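Local coordinates for protein putative endoribonuclease (Klebsiella pneumoniae, PDB 3LYB) that is a putative endoribonuclease of the YjgF-like L-PSP family that may cleave RNA, its activity being inferred rather than established, at residues 68-80 and 136-148. Sequence-based numbering, arbitrary orientation.
Sequences PILAQSWYVLESI and DATVLIEVEATVW
Val-76 and Ile-80 of helix 60-85 pack on Val-143 and Ala-145 of strand 141-148 in a buried helix-on-sheet contact near the centre of the chain, closed at one end by a polar clamp from Gln-72. The axes of 68-80 and of strand 141-148 run nearly parallel, 20° apart and 8.5 Å at closest approach. Val-76 meets Val-143 branch to branch, Val-76 CG1 lying 3.7 Å from Val-143 CG2. Ile-80 crosses the same valine at about a right angle, its CD1 3.8 Å from Val-143 CG1, while its CG2 branch, anti to the backbone N, rests on the Ala-145 methyl. One turn before Val-76, Gln-72 CB packs 3.7 Å from CG2 of Ile-141, and Ile-69 CD1 approaches the same methyl. Gln-72, extended beyond CG (chi2 -174°), carries its amide to the loop leading into the strand and grips the backbone there twice. Gln-72 OE1 accepts from Leu-140 N (2.8 Å) on a lone pair in the carbonyl plane, and Gln-72 NE2 donates almost straight to Thr-138 O (2.8 Å), which lies close to the amide plane. These two bonds fix the amide's rotation; NE2 also bonds Val-40 O. Leu-140 CD1 reaches back to Pro-68 CB (4.0 Å). Tyr-110 of helix 107-115 touches both Ser-73 and Ile-141, whereas Glu-144, pointing away from the helix, makes a salt bridge with Lys-96 of a second subunit. A long helix laid along a central strand, with the opposite sheet face turned to a neighbouring subunit, is characteristic of the YjgF-like fold.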
loop_
_atom_site.group_PDB
_atom_site.type_symbol
_atom_site.label_atom_id
_atom_site.label_comp_id
_atom_site.label_asym_id
_atom_site.label_seq_id
_atom_site.Cartn_x
_atom_site.Cartn_y
_atom_site.Cartn_z
ATOM N N PRO B 68 -11.085 -18.180 -16.434
ATOM C CA PRO B 68 -9.750 -18.658 -16.034
ATOM C C PRO B 68 -9.732 -19.621 -14.836
ATOM O O PRO B 68 -9.024 -20.650 -14.872
ATOM C CB PRO B 68 -8.989 -17.360 -15.757
ATOM C CG PRO B 68 -9.705 -16.341 -16.644
ATOM C CD PRO B 68 -11.144 -16.707 -16.485
ATOM N N ILE B 69 -10.510 -19.322 -13.801
ATOM C CA ILE B 69 -10.571 -20.205 -12.642
ATOM C C ILE B 69 -11.226 -21.560 -12.992
ATOM O O ILE B 69 -10.770 -22.613 -12.512
ATOM C CB ILE B 69 -11.234 -19.513 -11.426
ATOM C CG1 ILE B 69 -11.236 -20.403 -10.185
ATOM C CG2 ILE B 69 -12.632 -19.120 -11.741
ATOM C CD1 ILE B 69 -9.903 -21.058 -9.852
ATOM N N LEU B 70 -12.276 -21.529 -13.826
ATOM C CA LEU B 70 -12.992 -22.746 -14.218
ATOM C C LEU B 70 -12.060 -23.617 -15.039
ATOM O O LEU B 70 -11.834 -24.781 -14.722
ATOM C CB LEU B 70 -14.274 -22.405 -14.993
ATOM C CG LEU B 70 -15.431 -21.770 -14.194
ATOM C CD1 LEU B 70 -16.556 -21.277 -15.118
ATOM C CD2 LEU B 70 -15.979 -22.707 -13.111
ATOM N N ALA B 71 -11.461 -23.014 -16.055
ATOM C CA ALA B 71 -10.534 -23.722 -16.916
ATOM C C ALA B 71 -9.358 -24.302 -16.155
ATOM O O ALA B 71 -9.008 -25.450 -16.362
ATOM C CB ALA B 71 -10.049 -22.813 -18.027
ATOM N N GLN B 72 -8.743 -23.518 -15.274
ATOM C CA GLN B 72 -7.592 -24.002 -14.506
ATOM C C GLN B 72 -7.999 -25.117 -13.535
ATOM O O GLN B 72 -7.280 -26.116 -13.375
ATOM C CB GLN B 72 -6.908 -22.857 -13.755
ATOM C CG GLN B 72 -6.108 -21.859 -14.642
ATOM C CD GLN B 72 -5.332 -20.834 -13.818
ATOM O OE1 GLN B 72 -5.261 -20.934 -12.601
ATOM N NE2 GLN B 72 -4.768 -19.852 -14.474
ATOM N N SER B 73 -9.157 -24.973 -12.906
ATOM C CA SER B 73 -9.592 -25.993 -11.980
ATOM C C SER B 73 -9.795 -27.289 -12.735
ATOM O O SER B 73 -9.344 -28.370 -12.305
ATOM C CB SER B 73 -10.880 -25.584 -11.277
ATOM O OG SER B 73 -10.699 -24.379 -10.549
ATOM N N TRP B 74 -10.460 -27.175 -13.884
ATOM C CA TRP B 74 -10.833 -28.356 -14.605
ATOM C C TRP B 74 -9.533 -29.038 -15.020
ATOM O O TRP B 74 -9.315 -30.224 -14.746
ATOM C CB TRP B 74 -11.732 -28.037 -15.804
ATOM C CG TRP B 74 -11.901 -29.253 -16.656
ATOM C CD1 TRP B 74 -12.796 -30.275 -16.463
ATOM C CD2 TRP B 74 -11.093 -29.628 -17.780
ATOM N NE1 TRP B 74 -12.611 -31.249 -17.422
ATOM C CE2 TRP B 74 -11.576 -30.876 -18.244
ATOM C CE3 TRP B 74 -10.022 -29.022 -18.450
ATOM C CZ2 TRP B 74 -11.022 -31.533 -19.356
ATOM C CZ3 TRP B 74 -9.467 -29.665 -19.561
ATOM C CH2 TRP B 74 -9.977 -30.910 -20.004
ATOM N N TYR B 75 -8.652 -28.260 -15.634
ATOM C CA TYR B 75 -7.382 -28.763 -16.113
ATOM C C TYR B 75 -6.591 -29.490 -15.033
ATOM O O TYR B 75 -5.928 -30.478 -15.291
ATOM C CB TYR B 75 -6.575 -27.603 -16.697
ATOM C CG TYR B 75 -5.579 -28.051 -17.709
ATOM C CD1 TYR B 75 -5.895 -28.049 -19.072
ATOM C CD2 TYR B 75 -4.315 -28.513 -17.314
ATOM C CE1 TYR B 75 -4.966 -28.492 -20.028
ATOM C CE2 TYR B 75 -3.376 -28.947 -18.256
ATOM C CZ TYR B 75 -3.710 -28.947 -19.606
ATOM O OH TYR B 75 -2.774 -29.389 -20.533
ATOM N N VAL B 76 -6.663 -28.998 -13.811
ATOM C CA VAL B 76 -5.887 -29.577 -12.737
ATOM C C VAL B 76 -6.533 -30.862 -12.272
ATOM O O VAL B 76 -5.854 -31.872 -12.069
ATOM C CB VAL B 76 -5.751 -28.600 -11.537
ATOM C CG1 VAL B 76 -5.451 -29.352 -10.227
ATOM C CG2 VAL B 76 -4.686 -27.600 -11.821
ATOM N N LEU B 77 -7.847 -30.794 -12.074
ATOM C CA LEU B 77 -8.613 -31.942 -11.622
ATOM C C LEU B 77 -8.540 -33.113 -12.598
ATOM O O LEU B 77 -8.311 -34.251 -12.186
ATOM C CB LEU B 77 -10.043 -31.539 -11.325
ATOM C CG LEU B 77 -10.182 -30.749 -10.021
ATOM C CD1 LEU B 77 -11.601 -30.259 -9.830
ATOM C CD2 LEU B 77 -9.748 -31.573 -8.805
ATOM N N GLU B 78 -8.677 -32.817 -13.889
ATOM C CA GLU B 78 -8.523 -33.817 -14.943
ATOM C C GLU B 78 -7.108 -34.396 -15.004
ATOM O O GLU B 78 -6.943 -35.580 -15.289
ATOM C CB GLU B 78 -8.963 -33.250 -16.301
ATOM C CG GLU B 78 -8.749 -34.174 -17.520
ATOM C CD GLU B 78 -9.689 -35.403 -17.573
ATOM O OE1 GLU B 78 -10.669 -35.467 -16.787
ATOM O OE2 GLU B 78 -9.436 -36.295 -18.426
ATOM N N SER B 79 -6.095 -33.577 -14.736
ATOM C CA SER B 79 -4.720 -34.080 -14.639
ATOM C C SER B 79 -4.630 -35.135 -13.556
ATOM O O SER B 79 -4.039 -36.190 -13.753
ATOM C CB SER B 79 -3.741 -32.956 -14.305
ATOM O OG SER B 79 -3.624 -32.053 -15.387
ATOM N N ILE B 80 -5.230 -34.836 -12.409
ATOM C CA ILE B 80 -5.227 -35.751 -11.291
ATOM C C ILE B 80 -5.850 -37.032 -11.772
ATOM O O ILE B 80 -5.217 -38.070 -11.692
ATOM C CB ILE B 80 -5.915 -35.161 -10.031
ATOM C CG1 ILE B 80 -4.972 -34.151 -9.367
ATOM C CG2 ILE B 80 -6.251 -36.247 -9.025
ATOM C CD1 ILE B 80 -5.654 -33.202 -8.391
ATOM N N ASP B 136 4.262 -18.771 -12.035
ATOM C CA ASP B 136 3.998 -17.335 -11.887
ATOM C C ASP B 136 2.606 -17.043 -11.267
ATOM O O ASP B 136 1.812 -17.971 -11.002
ATOM C CB ASP B 136 4.206 -16.593 -13.215
ATOM C CG ASP B 136 3.017 -16.728 -14.188
ATOM O OD1 ASP B 136 1.833 -16.782 -13.762
ATOM O OD2 ASP B 136 3.271 -16.751 -15.428
ATOM N N ALA B 137 2.329 -15.749 -11.068
ATOM C CA ALA B 137 1.115 -15.271 -10.427
ATOM C C ALA B 137 -0.174 -15.532 -11.182
ATOM O O ALA B 137 -1.224 -15.452 -10.583
ATOM C CB ALA B 137 1.220 -13.767 -10.048
ATOM N N THR B 138 -0.122 -15.839 -12.468
ATOM C CA THR B 138 -1.351 -16.192 -13.210
ATOM C C THR B 138 -1.956 -17.579 -12.843
ATOM O O THR B 138 -3.078 -17.923 -13.297
ATOM C CB THR B 138 -1.167 -16.128 -14.777
ATOM O OG1 THR B 138 -0.258 -17.143 -15.188
ATOM C CG2 THR B 138 -0.641 -14.754 -15.235
ATOM N N VAL B 139 -1.237 -18.370 -12.050
ATOM C CA VAL B 139 -1.777 -19.636 -11.603
ATOM C C VAL B 139 -2.670 -19.406 -10.374
ATOM O O VAL B 139 -2.206 -18.965 -9.336
ATOM C CB VAL B 139 -0.631 -20.660 -11.358
ATOM C CG1 VAL B 139 -1.050 -21.802 -10.453
ATOM C CG2 VAL B 139 -0.097 -21.170 -12.689
ATOM N N LEU B 140 -3.951 -19.716 -10.504
ATOM C CA LEU B 140 -4.966 -19.365 -9.510
ATOM C C LEU B 140 -5.335 -20.473 -8.522
ATOM O O LEU B 140 -5.949 -20.208 -7.477
ATOM C CB LEU B 140 -6.241 -18.914 -10.219
ATOM C CG LEU B 140 -6.135 -17.784 -11.245
ATOM C CD1 LEU B 140 -7.468 -17.653 -12.022
ATOM C CD2 LEU B 140 -5.828 -16.518 -10.524
ATOM N N ILE B 141 -4.948 -21.701 -8.845
ATOM C CA ILE B 141 -5.355 -22.876 -8.084
ATOM C C ILE B 141 -4.285 -23.942 -8.242
ATOM O O ILE B 141 -3.753 -24.130 -9.316
ATOM C CB ILE B 141 -6.742 -23.404 -8.565
ATOM C CG1 ILE B 141 -7.127 -24.702 -7.863
ATOM C CG2 ILE B 141 -6.775 -23.623 -10.095
ATOM C CD1 ILE B 141 -7.732 -24.525 -6.514
ATOM N N GLU B 142 -3.930 -24.612 -7.167
ATOM C CA GLU B 142 -3.028 -25.744 -7.270
ATOM C C GLU B 142 -3.513 -26.792 -6.286
ATOM O O GLU B 142 -3.731 -26.467 -5.108
ATOM C CB GLU B 142 -1.591 -25.349 -6.945
ATOM C CG GLU B 142 -0.785 -26.544 -6.458
ATOM C CD GLU B 142 0.713 -26.346 -6.492
ATOM O OE1 GLU B 142 1.164 -25.256 -6.901
ATOM O OE2 GLU B 142 1.449 -27.292 -6.101
ATOM N N VAL B 143 -3.705 -28.026 -6.766
ATOM C CA VAL B 143 -4.221 -29.121 -5.912
ATOM C C VAL B 143 -3.204 -30.219 -5.713
ATOM O O VAL B 143 -2.517 -30.600 -6.641
ATOM C CB VAL B 143 -5.502 -29.774 -6.467
ATOM C CG1 VAL B 143 -6.009 -30.827 -5.483
ATOM C CG2 VAL B 143 -6.573 -28.746 -6.702
ATOM N N GLU B 144 -3.106 -30.703 -4.486
ATOM C CA GLU B 144 -2.231 -31.817 -4.141
ATOM C C GLU B 144 -3.099 -33.006 -3.752
ATOM O O GLU B 144 -4.010 -32.876 -2.956
ATOM C CB GLU B 144 -1.305 -31.425 -2.980
ATOM C CG GLU B 144 -0.369 -32.527 -2.475
ATOM C CD GLU B 144 0.110 -32.280 -1.042
ATOM O OE1 GLU B 144 0.889 -31.324 -0.841
ATOM O OE2 GLU B 144 -0.276 -33.034 -0.107
ATOM N N ALA B 145 -2.806 -34.162 -4.320
ATOM C CA ALA B 145 -3.657 -35.320 -4.149
ATOM C C ALA B 145 -2.937 -36.459 -3.462
ATOM O O ALA B 145 -1.767 -36.739 -3.729
ATOM C CB ALA B 145 -4.215 -35.782 -5.504
ATOM N N THR B 146 -3.649 -37.119 -2.570
ATOM C CA THR B 146 -3.161 -38.356 -2.007
ATOM C C THR B 146 -4.139 -39.518 -2.293
ATOM O O THR B 146 -5.356 -39.388 -2.150
ATOM C CB THR B 146 -2.852 -38.197 -0.528
ATOM O OG1 THR B 146 -1.973 -37.078 -0.371
ATOM C CG2 THR B 146 -2.160 -39.432 0.000
ATOM N N VAL B 147 -3.573 -40.641 -2.719
ATOM C CA VAL B 147 -4.356 -41.787 -3.166
ATOM C C VAL B 147 -4.180 -43.018 -2.251
ATOM O O VAL B 147 -3.060 -43.341 -1.835
ATOM C CB VAL B 147 -4.008 -42.137 -4.630
ATOM C CG1 VAL B 147 -5.132 -42.874 -5.257
ATOM C CG2 VAL B 147 -3.788 -40.881 -5.439
ATOM N N TRP B 148 -5.294 -43.672 -1.913
ATOM C CA TRP B 148 -5.254 -45.008 -1.281
ATOM C C TRP B 148 -5.698 -46.061 -2.274
ATOM O O TRP B 148 -6.830 -46.051 -2.756
ATOM C CB TRP B 148 -6.126 -45.070 -0.037
ATOM C CG TRP B 148 -5.941 -46.319 0.823
ATOM C CD1 TRP B 148 -4.810 -46.701 1.495
ATOM C CD2 TRP B 148 -6.939 -47.301 1.131
ATOM N NE1 TRP B 148 -5.042 -47.860 2.202
ATOM C CE2 TRP B 148 -6.337 -48.257 1.989
ATOM C CE3 TRP B 148 -8.285 -47.468 0.766
ATOM C CZ2 TRP B 148 -7.036 -49.373 2.484
ATOM C CZ3 TRP B 148 -8.984 -48.575 1.262
ATOM C CH2 TRP B 148 -8.355 -49.513 2.111
#